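Long-range contacts in iminosuccinate reductase (Paracoccus denitrificans, PDB 6RQA), which catalyses the NADH-dependent reduction of iminosuccinate to L-aspartate, regenerating the amino donor of the beta-hydroxyaspartate cycle during growth on glycolate and glyoxylate: residues 55-60 / 313-318; 128-133 / 160-165; 257-262 / 303-308. One frame throughout, in Å; residues are numbered along the deposited sequence.

Contact 1 (55-60 / 313-318). With NAD (nicotinamide-adenine-dinucleotide), chain C.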
loop_
_atom_site.group_PDB
_atom_site.type_symbol
_atom_site.label_atom_id
_atom_site.label_comp_id
_atom_site.label_asym_id
_atom_site.label_seq_id
_atom_site.Cartn_x
_atom_site.Cartn_y
_atom_site.Cartn_z
ATOM N N ALA A 55 9.933 14.615 -7.325
ATOM C CA ALA A 55 8.854 13.675 -7.071
ATOM C C ALA A 55 9.347 12.280 -7.419
ATOM O O ALA A 55 10.235 12.117 -8.260
ATOM C CB ALA A 55 7.601 14.025 -7.882
ATOM N N TYR A 56 8.769 11.277 -6.763
ATOM C CA TYR A 56 9.177 9.901 -7.009
ATOM C C TYR A 56 8.049 8.964 -6.611
ATOM O O TYR A 56 7.171 9.317 -5.820
ATOM C CB TYR A 56 10.463 9.551 -6.250
ATOM C CG TYR A 56 10.264 9.259 -4.779
ATOM C CD1 TYR A 56 10.070 10.288 -3.865
ATOM C CD2 TYR A 56 10.288 7.956 -4.302
ATOM C CE1 TYR A 56 9.894 10.024 -2.518
ATOM C CE2 TYR A 56 10.115 7.682 -2.959
ATOM C CZ TYR A 56 9.918 8.719 -2.070
ATOM O OH TYR A 56 9.746 8.445 -0.731
ATOM N N ASN A 57 8.093 7.758 -7.168
ATOM C CA ASN A 57 7.107 6.724 -6.895
ATOM C C ASN A 57 7.649 5.739 -5.869
ATOM O O ASN A 57 8.822 5.360 -5.915
ATOM C CB ASN A 57 6.729 5.973 -8.173
ATOM C CG ASN A 57 6.179 6.885 -9.245
ATOM O OD1 ASN A 57 5.004 7.252 -9.220
ATOM N ND2 ASN A 57 7.024 7.253 -10.201
ATOM N N PHE A 58 6.782 5.320 -4.950
ATOM C CA PHE A 58 7.150 4.315 -3.970
ATOM C C PHE A 58 7.313 2.958 -4.649
ATOM O O PHE A 58 6.827 2.747 -5.762
ATOM C CB PHE A 58 6.090 4.225 -2.873
ATOM C CG PHE A 58 5.925 5.486 -2.074
ATOM C CD1 PHE A 58 6.907 6.463 -2.076
ATOM C CD2 PHE A 58 4.787 5.690 -1.312
ATOM C CE1 PHE A 58 6.751 7.621 -1.341
ATOM C CE2 PHE A 58 4.627 6.847 -0.574
ATOM C CZ PHE A 58 5.610 7.812 -0.589
ATOM N N PRO A 59 8.010 2.023 -4.003
ATOM C CA PRO A 59 8.054 0.651 -4.525
ATOM C C PRO A 59 6.652 0.068 -4.634
ATOM O O PRO A 59 5.859 0.126 -3.691
ATOM C CB PRO A 59 8.903 -0.094 -3.490
ATOM C CG PRO A 59 9.753 0.964 -2.878
ATOM C CD PRO A 59 8.903 2.199 -2.845
ATOM N N VAL A 60 6.349 -0.493 -5.798
ATOM C CA VAL A 60 4.997 -0.955 -6.093
ATOM C C VAL A 60 4.750 -2.289 -5.402
ATOM O O VAL A 60 5.559 -3.218 -5.505
ATOM C CB VAL A 60 4.783 -1.073 -7.611
ATOM C CG1 VAL A 60 3.406 -1.652 -7.910
ATOM C CG2 VAL A 60 4.952 0.284 -8.275
ATOM N N THR A 313 4.254 2.480 -18.639
ATOM C CA THR A 313 3.926 1.409 -17.707
ATOM C C THR A 313 2.921 1.823 -16.643
ATOM O O THR A 313 2.226 0.956 -16.102
ATOM C CB THR A 313 5.196 0.894 -17.015
ATOM O OG1 THR A 313 5.763 1.938 -16.213
ATOM C CG2 THR A 313 6.217 0.443 -18.045
ATOM N N GLY A 314 2.829 3.113 -16.332
ATOM C CA GLY A 314 1.919 3.581 -15.305
ATOM C C GLY A 314 2.588 3.730 -13.955
ATOM O O GLY A 314 3.088 2.750 -13.392
ATOM N N VAL A 315 2.611 4.951 -13.427
ATOM C CA VAL A 315 3.210 5.227 -12.128
ATOM C C VAL A 315 2.172 5.900 -11.240
ATOM O O VAL A 315 1.254 6.573 -11.720
ATOM C CB VAL A 315 4.481 6.097 -12.247
ATOM C CG1 VAL A 315 5.534 5.387 -13.086
ATOM C CG2 VAL A 315 4.150 7.457 -12.836
ATOM N N GLY A 316 2.331 5.712 -9.928
ATOM C CA GLY A 316 1.346 6.216 -8.986
ATOM C C GLY A 316 1.225 7.727 -8.971
ATOM O O GLY A 316 0.156 8.262 -8.665
ATOM N N LEU A 317 2.311 8.438 -9.290
ATOM C CA LEU A 317 2.250 9.897 -9.307
ATOM C C LEU A 317 1.252 10.405 -10.339
ATOM O O LEU A 317 0.619 11.447 -10.130
ATOM C CB LEU A 317 3.635 10.486 -9.576
ATOM C CG LEU A 317 4.684 10.373 -8.466
ATOM C CD1 LEU A 317 6.017 10.919 -8.945
ATOM C CD2 LEU A 317 4.234 11.096 -7.206
ATOM N N GLN A 318 1.099 9.689 -11.457
ATOM C CA GLN A 318 0.094 10.067 -12.445
ATOM C C GLN A 318 -1.305 10.026 -11.845
ATOM O O GLN A 318 -2.109 10.941 -12.059
ATOM C CB GLN A 318 0.189 9.150 -13.664
ATOM C CG GLN A 318 1.473 9.311 -14.457
ATOM C CD GLN A 318 1.715 8.161 -15.415
ATOM O OE1 GLN A 318 1.155 7.077 -15.254
ATOM N NE2 GLN A 318 2.554 8.391 -16.417
HETATM P PA NAD C . -9.535 -4.321 -22.714
HETATM O O1A NAD C . -9.480 -5.784 -22.374
HETATM O O2A NAD C . -10.685 -3.369 -22.783
HETATM O O5B NAD C . -9.117 -4.455 -24.393
HETATM C C5B NAD C . -8.110 -5.385 -24.484
HETATM C C4B NAD C . -7.661 -5.470 -25.920
HETATM O O4B NAD C . -6.514 -6.297 -25.975
HETATM C C3B NAD C . -8.787 -6.194 -26.653
HETATM O O3B NAD C . -9.620 -5.180 -27.114
HETATM C C2B NAD C . -8.023 -6.894 -27.783
HETATM O O2B NAD C . -7.853 -6.073 -28.889
HETATM C C1B NAD C . -6.598 -7.119 -27.137
HETATM N N9A NAD C . -6.434 -8.500 -26.670
HETATM C C8A NAD C . -7.170 -9.231 -25.718
HETATM N N7A NAD C . -6.716 -10.473 -25.557
HETATM C C5A NAD C . -5.626 -10.567 -26.442
HETATM C C6A NAD C . -4.723 -11.619 -26.747
HETATM N N6A NAD C . -4.846 -12.818 -26.110
HETATM N N1A NAD C . -3.729 -11.434 -27.675
HETATM C C2A NAD C . -3.672 -10.202 -28.272
HETATM N N3A NAD C . -4.451 -9.114 -28.085
HETATM C C4A NAD C . -5.435 -9.341 -27.148
HETATM O O3 NAD C . -8.225 -3.860 -21.897
HETATM P PN NAD C . -8.127 -2.304 -21.603
HETATM O O1N NAD C . -8.401 -1.299 -22.695
HETATM O O2N NAD C . -8.509 -2.289 -20.167
HETATM O O5D NAD C . -6.394 -1.968 -21.356
HETATM C C5D NAD C . -5.716 -2.795 -22.200
HETATM C C4D NAD C . -4.275 -2.843 -21.756
HETATM O O4D NAD C . -3.917 -1.545 -21.235
HETATM C C3D NAD C . -4.198 -3.847 -20.568
HETATM O O3D NAD C . -3.148 -4.698 -20.861
HETATM C C2D NAD C . -3.877 -2.938 -19.367
HETATM O O2D NAD C . -2.950 -3.472 -18.483
HETATM C C1D NAD C . -3.140 -1.797 -20.108
HETATM N N1N NAD C . -3.165 -0.544 -19.254
HETATM C C2N NAD C . -2.010 0.183 -19.226
HETATM C C3N NAD C . -1.953 1.348 -18.463
HETATM C C7N NAD C . -0.654 2.081 -18.492
HETATM O O7N NAD C . -0.477 3.114 -17.854
HETATM N N7N NAD C . 0.339 1.540 -19.271
HETATM C C4N NAD C . -3.074 1.754 -17.738
HETATM C C5N NAD C . -4.236 0.994 -17.783
HETATM C C6N NAD C . -4.281 -0.174 -18.554
#
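N57 and L317 join strand 55-64 of the mixed, mostly antiparallel sheet to the first turn of helix 316-333 in this member of the ornithine cyclodeaminase/mu-crystallin family. The contact is a worked example of one amide receiving the start of a helix. From N57 CB the chain sets CG beside its own backbone N (chi1 -58°), and this brings the amide up to V315. CG lies 3.5 Å from V315 CB, and the two side chains cross at about a right angle. At one corner of the amide, N57 ND2 lies 3.7 Å from V315 CG1. At the other, OD1 accepts the backbone N-H of L317 at 2.9 Å, the donor sitting nearly in line with the C=O bond. L317 points at the strand and lays CD1 against A55 CB at 3.6 Å, while M50 of helix 36-51 touches both N57 and L317. On the far strand surface, Y56 OH hydrogen-bonds E63 of the second subunit. The loop leading into the helix borders the cofactor, with G314 CA 3.5 Å from O7N of NAD. V315 N donates to Q318 OE1 at 3.2 Å, from well above the plane of that side-chain carbonyl.

Contact 2 (128-133 / 160-165). With NAD (nicotinamide-adenine-dinucleotide), chain C.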
loop_
_atom_site.group_PDB
_atom_site.type_symbol
_atom_site.label_atom_id
_atom_site.label_comp_id
_atom_site.label_asym_id
_atom_site.label_seq_id
_atom_site.Cartn_x
_atom_site.Cartn_y
_atom_site.Cartn_z
ATOM N N THR A 128 -7.806 6.521 -13.978
ATOM C CA THR A 128 -6.728 5.710 -14.539
ATOM C C THR A 128 -6.689 5.820 -16.058
ATOM O O THR A 128 -5.625 6.039 -16.649
ATOM C CB THR A 128 -6.889 4.250 -14.112
ATOM O OG1 THR A 128 -6.896 4.165 -12.682
ATOM C CG2 THR A 128 -5.743 3.411 -14.657
ATOM N N ALA A 129 -7.846 5.673 -16.709
ATOM C CA ALA A 129 -7.889 5.773 -18.164
ATOM C C ALA A 129 -7.492 7.166 -18.635
ATOM O O ALA A 129 -6.832 7.316 -19.670
ATOM C CB ALA A 129 -9.282 5.408 -18.677
ATOM N N LEU A 130 -7.877 8.198 -17.883
ATOM C CA LEU A 130 -7.564 9.566 -18.284
ATOM C C LEU A 130 -6.067 9.846 -18.195
ATOM O O LEU A 130 -5.471 10.371 -19.143
ATOM C CB LEU A 130 -8.351 10.558 -17.429
ATOM C CG LEU A 130 -9.843 10.653 -17.743
ATOM C CD1 LEU A 130 -10.519 11.634 -16.805
ATOM C CD2 LEU A 130 -10.062 11.055 -19.196
ATOM N N ARG A 131 -5.438 9.509 -17.063
ATOM C CA ARG A 131 -4.010 9.789 -16.931
ATOM C C ARG A 131 -3.178 8.898 -17.846
ATOM O O ARG A 131 -2.094 9.305 -18.281
ATOM C CB ARG A 131 -3.559 9.650 -15.470
ATOM C CG ARG A 131 -3.810 8.298 -14.801
ATOM C CD ARG A 131 -2.688 7.301 -15.051
ATOM N NE ARG A 131 -2.645 6.255 -14.036
ATOM C CZ ARG A 131 -1.956 5.126 -14.154
ATOM N NH1 ARG A 131 -1.969 4.233 -13.173
ATOM N NH2 ARG A 131 -1.261 4.883 -15.257
ATOM N N THR A 132 -3.663 7.690 -18.147
ATOM C CA THR A 132 -2.973 6.840 -19.112
ATOM C C THR A 132 -3.016 7.455 -20.503
ATOM O O THR A 132 -2.006 7.466 -21.217
ATOM C CB THR A 132 -3.593 5.442 -19.126
ATOM O OG1 THR A 132 -3.631 4.919 -17.793
ATOM C CG2 THR A 132 -2.781 4.506 -20.006
ATOM N N ALA A 133 -4.177 7.977 -20.900
ATOM C CA ALA A 133 -4.274 8.675 -22.176
ATOM C C ALA A 133 -3.467 9.967 -22.155
ATOM O O ALA A 133 -2.884 10.358 -23.174
ATOM C CB ALA A 133 -5.739 8.956 -22.506
ATOM N N SER A 160 -8.951 2.466 -25.428
ATOM C CA SER A 160 -8.540 2.964 -26.738
ATOM C C SER A 160 -9.276 4.245 -27.110
ATOM O O SER A 160 -8.717 5.102 -27.805
ATOM C CB SER A 160 -8.768 1.893 -27.805
ATOM O OG SER A 160 -10.145 1.582 -27.928
ATOM N N ALA A 161 -10.525 4.394 -26.661
ATOM C CA ALA A 161 -11.259 5.627 -26.927
ATOM C C ALA A 161 -10.607 6.814 -26.230
ATOM O O ALA A 161 -10.450 7.886 -26.827
ATOM C CB ALA A 161 -12.713 5.476 -26.484
ATOM N N PHE A 162 -10.213 6.639 -24.966
ATOM C CA PHE A 162 -9.550 7.717 -24.241
ATOM C C PHE A 162 -8.212 8.068 -24.879
ATOM O O PHE A 162 -7.828 9.242 -24.928
ATOM C CB PHE A 162 -9.361 7.325 -22.775
ATOM C CG PHE A 162 -10.646 7.002 -22.068
ATOM C CD1 PHE A 162 -11.384 8.001 -21.458
ATOM C CD2 PHE A 162 -11.118 5.701 -22.019
ATOM C CE1 PHE A 162 -12.568 7.708 -20.810
ATOM C CE2 PHE A 162 -12.301 5.403 -21.372
ATOM C CZ PHE A 162 -13.026 6.408 -20.768
ATOM N N GLN A 163 -7.492 7.063 -25.382
ATOM C CA GLN A 163 -6.213 7.327 -26.034
ATOM C C GLN A 163 -6.401 8.166 -27.291
ATOM O O GLN A 163 -5.612 9.080 -27.561
ATOM C CB GLN A 163 -5.510 6.010 -26.368
ATOM C CG GLN A 163 -5.293 5.090 -25.173
ATOM C CD GLN A 163 -4.292 5.639 -24.171
ATOM O OE1 GLN A 163 -3.345 6.335 -24.536
ATOM N NE2 GLN A 163 -4.501 5.326 -22.897
ATOM N N MET A 164 -7.448 7.880 -28.068
ATOM C CA MET A 164 -7.666 8.618 -29.309
ATOM C C MET A 164 -8.088 10.056 -29.031
ATOM O O MET A 164 -7.639 10.983 -29.718
ATOM C CB MET A 164 -8.712 7.905 -30.169
ATOM C CG MET A 164 -8.854 8.483 -31.570
ATOM S SD MET A 164 -10.104 7.651 -32.572
ATOM C CE MET A 164 -9.483 5.975 -32.566
ATOM N N ARG A 165 -8.946 10.264 -28.030
ATOM C CA ARG A 165 -9.381 11.619 -27.707
ATOM C C ARG A 165 -8.224 12.466 -27.194
ATOM O O ARG A 165 -8.092 13.637 -27.569
ATOM C CB ARG A 165 -10.516 11.581 -26.682
ATOM C CG ARG A 165 -11.872 11.227 -27.271
ATOM C CD ARG A 165 -12.993 11.460 -26.269
ATOM N NE ARG A 165 -13.070 10.404 -25.264
ATOM C CZ ARG A 165 -13.887 9.359 -25.345
ATOM N NH1 ARG A 165 -14.700 9.229 -26.384
ATOM N NH2 ARG A 165 -13.892 8.444 -24.385
HETATM P PA NAD C . -9.535 -4.321 -22.714
HETATM O O1A NAD C . -9.480 -5.784 -22.374
HETATM O O2A NAD C . -10.685 -3.369 -22.783
HETATM O O5B NAD C . -9.117 -4.455 -24.393
HETATM C C5B NAD C . -8.110 -5.385 -24.484
HETATM C C4B NAD C . -7.661 -5.470 -25.920
HETATM O O4B NAD C . -6.514 -6.297 -25.975
HETATM C C3B NAD C . -8.787 -6.194 -26.653
HETATM O O3B NAD C . -9.620 -5.180 -27.114
HETATM C C2B NAD C . -8.023 -6.894 -27.783
HETATM O O2B NAD C . -7.853 -6.073 -28.889
HETATM C C1B NAD C . -6.598 -7.119 -27.137
HETATM N N9A NAD C . -6.434 -8.500 -26.670
HETATM C C8A NAD C . -7.170 -9.231 -25.718
HETATM N N7A NAD C . -6.716 -10.473 -25.557
HETATM C C5A NAD C . -5.626 -10.567 -26.442
HETATM C C6A NAD C . -4.723 -11.619 -26.747
HETATM N N6A NAD C . -4.846 -12.818 -26.110
HETATM N N1A NAD C . -3.729 -11.434 -27.675
HETATM C C2A NAD C . -3.672 -10.202 -28.272
HETATM N N3A NAD C . -4.451 -9.114 -28.085
HETATM C C4A NAD C . -5.435 -9.341 -27.148
HETATM O O3 NAD C . -8.225 -3.860 -21.897
HETATM P PN NAD C . -8.127 -2.304 -21.603
HETATM O O1N NAD C . -8.401 -1.299 -22.695
HETATM O O2N NAD C . -8.509 -2.289 -20.167
HETATM O O5D NAD C . -6.394 -1.968 -21.356
HETATM C C5D NAD C . -5.716 -2.795 -22.200
HETATM C C4D NAD C . -4.275 -2.843 -21.756
HETATM O O4D NAD C . -3.917 -1.545 -21.235
HETATM C C3D NAD C . -4.198 -3.847 -20.568
HETATM O O3D NAD C . -3.148 -4.698 -20.861
HETATM C C2D NAD C . -3.877 -2.938 -19.367
HETATM O O2D NAD C . -2.950 -3.472 -18.483
HETATM C C1D NAD C . -3.140 -1.797 -20.108
HETATM N N1N NAD C . -3.165 -0.544 -19.254
HETATM C C2N NAD C . -2.010 0.183 -19.226
HETATM C C3N NAD C . -1.953 1.348 -18.463
HETATM C C7N NAD C . -0.654 2.081 -18.492
HETATM O O7N NAD C . -0.477 3.114 -17.854
HETATM N N7N NAD C . 0.339 1.540 -19.271
HETATM C C4N NAD C . -3.074 1.754 -17.738
HETATM C C5N NAD C . -4.236 0.994 -17.783
HETATM C C6N NAD C . -4.281 -0.174 -18.554
#
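Helix 125-143, which leads from the mixed sheet to the Rossmann-type NAD-binding sheet, packs through A129 and A133 against F162 and Q163 of helix 158-170. The axes of the two segments approach to 8.6 Å and cross at -42°. A129 CB sits over one face of the F162 ring, 4.0 Å from its centroid, in a CH-pi contact. The guanidinium NH2 of R165 covers part of the opposite face, and L130 CD2 comes obliquely to F162 CD1. Q163 bends at chi2 and draws its amide along the A133 backbone, with CD 3.6 Å from A133 CA, while NE2 lies 3.5 Å from T132 CG2. T132 turns OG1 beside its own backbone N (chi1 -53°), where it donates to T128 O. That carbonyl is thus gripped twice, by OG1 and by T132 N from opposite faces of its plane. OG1 also faces the nicotinamide at 3.2 Å from C4N, the carbon that carries the hydride in NADH. Next to it, R131, whose NE is held in a salt bridge by D319, places NH2 3.2 Å from O7N of the carboxamide. Packing of this kind, with R131 and T132 facing the nicotinamide, forms one wall of a Rossmann-type dinucleotide site.

Contact 3 (257-262 / 303-308)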
loop_
_atom_site.group_PDB
_atom_site.type_symbol
_atom_site.label_atom_id
_atom_site.label_comp_id
_atom_site.label_asym_id
_atom_site.label_seq_id
_atom_site.Cartn_x
_atom_site.Cartn_y
_atom_site.Cartn_z
ATOM N N ARG A 257 15.968 -0.941 -32.224
ATOM C CA ARG A 257 16.433 0.090 -33.142
ATOM C C ARG A 257 15.767 1.442 -32.905
ATOM O O ARG A 257 15.953 2.362 -33.707
ATOM C CB ARG A 257 16.223 -0.356 -34.593
ATOM C CG ARG A 257 14.818 -0.150 -35.144
ATOM C CD ARG A 257 14.798 -0.408 -36.645
ATOM N NE ARG A 257 13.873 0.470 -37.358
ATOM C CZ ARG A 257 12.655 0.115 -37.753
ATOM N NH1 ARG A 257 12.203 -1.107 -37.506
ATOM N NH2 ARG A 257 11.887 0.981 -38.400
ATOM N N ALA A 258 15.016 1.589 -31.819
ATOM C CA ALA A 258 14.299 2.820 -31.528
ATOM C C ALA A 258 14.917 3.536 -30.335
ATOM O O ALA A 258 15.456 2.906 -29.420
ATOM C CB ALA A 258 12.821 2.539 -31.247
ATOM N N ARG A 259 14.835 4.865 -30.355
ATOM C CA ARG A 259 15.229 5.677 -29.208
ATOM C C ARG A 259 14.127 5.575 -28.161
ATOM O O ARG A 259 13.015 6.074 -28.367
ATOM C CB ARG A 259 15.473 7.123 -29.631
ATOM C CG ARG A 259 16.082 7.991 -28.543
ATOM C CD ARG A 259 16.547 9.327 -29.097
ATOM N NE ARG A 259 17.604 9.170 -30.094
ATOM C CZ ARG A 259 18.204 10.183 -30.712
ATOM N NH1 ARG A 259 17.855 11.432 -30.439
ATOM N NH2 ARG A 259 19.156 9.946 -31.605
ATOM N N ILE A 260 14.432 4.929 -27.041
ATOM C CA ILE A 260 13.423 4.511 -26.075
ATOM C C ILE A 260 13.286 5.551 -24.974
ATOM O O ILE A 260 14.282 6.060 -24.444
ATOM C CB ILE A 260 13.779 3.131 -25.491
ATOM C CG1 ILE A 260 13.861 2.090 -26.608
ATOM C CG2 ILE A 260 12.761 2.715 -24.445
ATOM C CD1 ILE A 260 14.328 0.734 -26.139
ATOM N N PHE A 261 12.039 5.866 -24.627
ATOM C CA PHE A 261 11.713 6.706 -23.485
ATOM C C PHE A 261 10.674 5.989 -22.635
ATOM O O PHE A 261 9.938 5.125 -23.118
ATOM C CB PHE A 261 11.189 8.082 -23.924
ATOM C CG PHE A 261 12.145 8.846 -24.793
ATOM C CD1 PHE A 261 12.141 8.678 -26.169
ATOM C CD2 PHE A 261 13.052 9.734 -24.237
ATOM C CE1 PHE A 261 13.022 9.379 -26.972
ATOM C CE2 PHE A 261 13.936 10.438 -25.034
ATOM C CZ PHE A 261 13.920 10.261 -26.403
ATOM N N THR A 262 10.621 6.347 -21.354
ATOM C CA THR A 262 9.692 5.699 -20.437
ATOM C C THR A 262 9.395 6.639 -19.279
ATOM O O THR A 262 9.990 7.712 -19.149
ATOM C CB THR A 262 10.247 4.368 -19.919
ATOM O OG1 THR A 262 9.228 3.676 -19.189
ATOM C CG2 THR A 262 11.432 4.610 -18.998
ATOM N N GLY A 303 15.214 14.076 -32.013
ATOM C CA GLY A 303 16.392 14.411 -32.787
ATOM C C GLY A 303 16.270 13.972 -34.232
ATOM O O GLY A 303 15.354 14.401 -34.941
ATOM N N ASP A 304 17.183 13.111 -34.679
ATOM C CA ASP A 304 17.161 12.578 -36.034
ATOM C C ASP A 304 16.845 11.089 -36.072
ATOM O O ASP A 304 17.063 10.444 -37.103
ATOM C CB ASP A 304 18.493 12.851 -36.733
ATOM C CG ASP A 304 18.656 14.306 -37.122
ATOM O OD1 ASP A 304 17.741 14.855 -37.771
ATOM O OD2 ASP A 304 19.696 14.902 -36.771
ATOM N N ALA A 305 16.339 10.528 -34.978
ATOM C CA ALA A 305 15.964 9.123 -34.965
ATOM C C ALA A 305 14.717 8.898 -35.810
ATOM O O ALA A 305 13.840 9.762 -35.909
ATOM C CB ALA A 305 15.725 8.646 -33.535
ATOM N N GLU A 306 14.640 7.719 -36.424
ATOM C CA GLU A 306 13.507 7.397 -37.281
ATOM C C GLU A 306 12.344 6.779 -36.518
ATOM O O GLU A 306 11.191 6.936 -36.935
ATOM C CB GLU A 306 13.943 6.450 -38.403
ATOM C CG GLU A 306 14.573 5.156 -37.920
ATOM C CD GLU A 306 14.839 4.184 -39.051
ATOM O OE1 GLU A 306 14.273 4.379 -40.149
ATOM O OE2 GLU A 306 15.614 3.229 -38.843
ATOM N N VAL A 307 12.610 6.081 -35.417
ATOM C CA VAL A 307 11.565 5.448 -34.619
ATOM C C VAL A 307 11.808 5.785 -33.156
ATOM O O VAL A 307 12.892 5.516 -32.625
ATOM C CB VAL A 307 11.521 3.924 -34.821
ATOM C CG1 VAL A 307 10.467 3.304 -33.916
ATOM C CG2 VAL A 307 11.239 3.584 -36.278
ATOM N N THR A 308 10.808 6.377 -32.509
ATOM C CA THR A 308 10.827 6.626 -31.077
ATOM C C THR A 308 9.727 5.811 -30.412
ATOM O O THR A 308 8.656 5.598 -30.987
ATOM C CB THR A 308 10.633 8.115 -30.757
ATOM O OG1 THR A 308 9.388 8.567 -31.303
ATOM C CG2 THR A 308 11.771 8.940 -31.341
HETATM O O HOH W 1 15.602 4.461 -34.876
#
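A305 sits over one face of the R259 guanidinium, its CB 3.8 Å above the plane and offset toward the rim. R259 reaches that position by running CG opposite its backbone N (chi1 -172°) and bending at chi3, so that the chain folds over the loop 303-306 while NH1 finds a hydrogen-bonding partner in G301 O. R257 is turned quite differently. It is the residue that leaves the preceding helix, and its side chain crosses E306 at about a right angle. R257 NE and E306 OE2 form a long, single-atom salt bridge at 3.6 Å, with the guanidinium and carboxylate planes 68° apart rather than side by side as in a bidentate pair. The stronger anchors of this arginine are N228, bonded to NH1, and the carbonyl of V231, bonded to NH2. The same NH2 also passes V307 CG2 obliquely at 3.4 Å.

Between the two arginines the strands come together. A258 CB packs on V307 CG1 at 3.6 Å, and V307 O receives the N-H of R259 at 3.1 Å, in the plane of the carbonyl. R259 then bonds with I309, which carries the ladder onward. In the parallel bridge of R259 with T308 both side chains project from the same face of the sheet, and R259 O takes a CA-H contact from T308 CA. T308 OG1 turns to H236 on the adjoining strand 235-239. Strand 307-311, last of the sheet in the sequence, lies between 235-239 and 259-262, an out-of-sequence insertion into the all-parallel sheet of a Rossmann-type domain.

Overall arrangement
Contacts 1 and 2 are buried and border the nicotinamide end of NAD, whereas contact 3 is only partly buried, its centre about 23 Å from the centres of both. The first two touch directly: G314 and Q318 of contact 1 pack on R131 of contact 2, so helix 316-333 and the loop before it lie between the mixed sheet and helix 125-143, beside the cofactor. Contact 3 connects with contact 1 through the chain itself, since strand 307-311 runs on into the loop before helix 316-333. The chemistry follows location: a side-chain amide meeting a helix start in contact 1, apolar and CH-pi packing without cross-segment hydrogen bonds in contact 2, and strand pairing edged by arginines in contact 3.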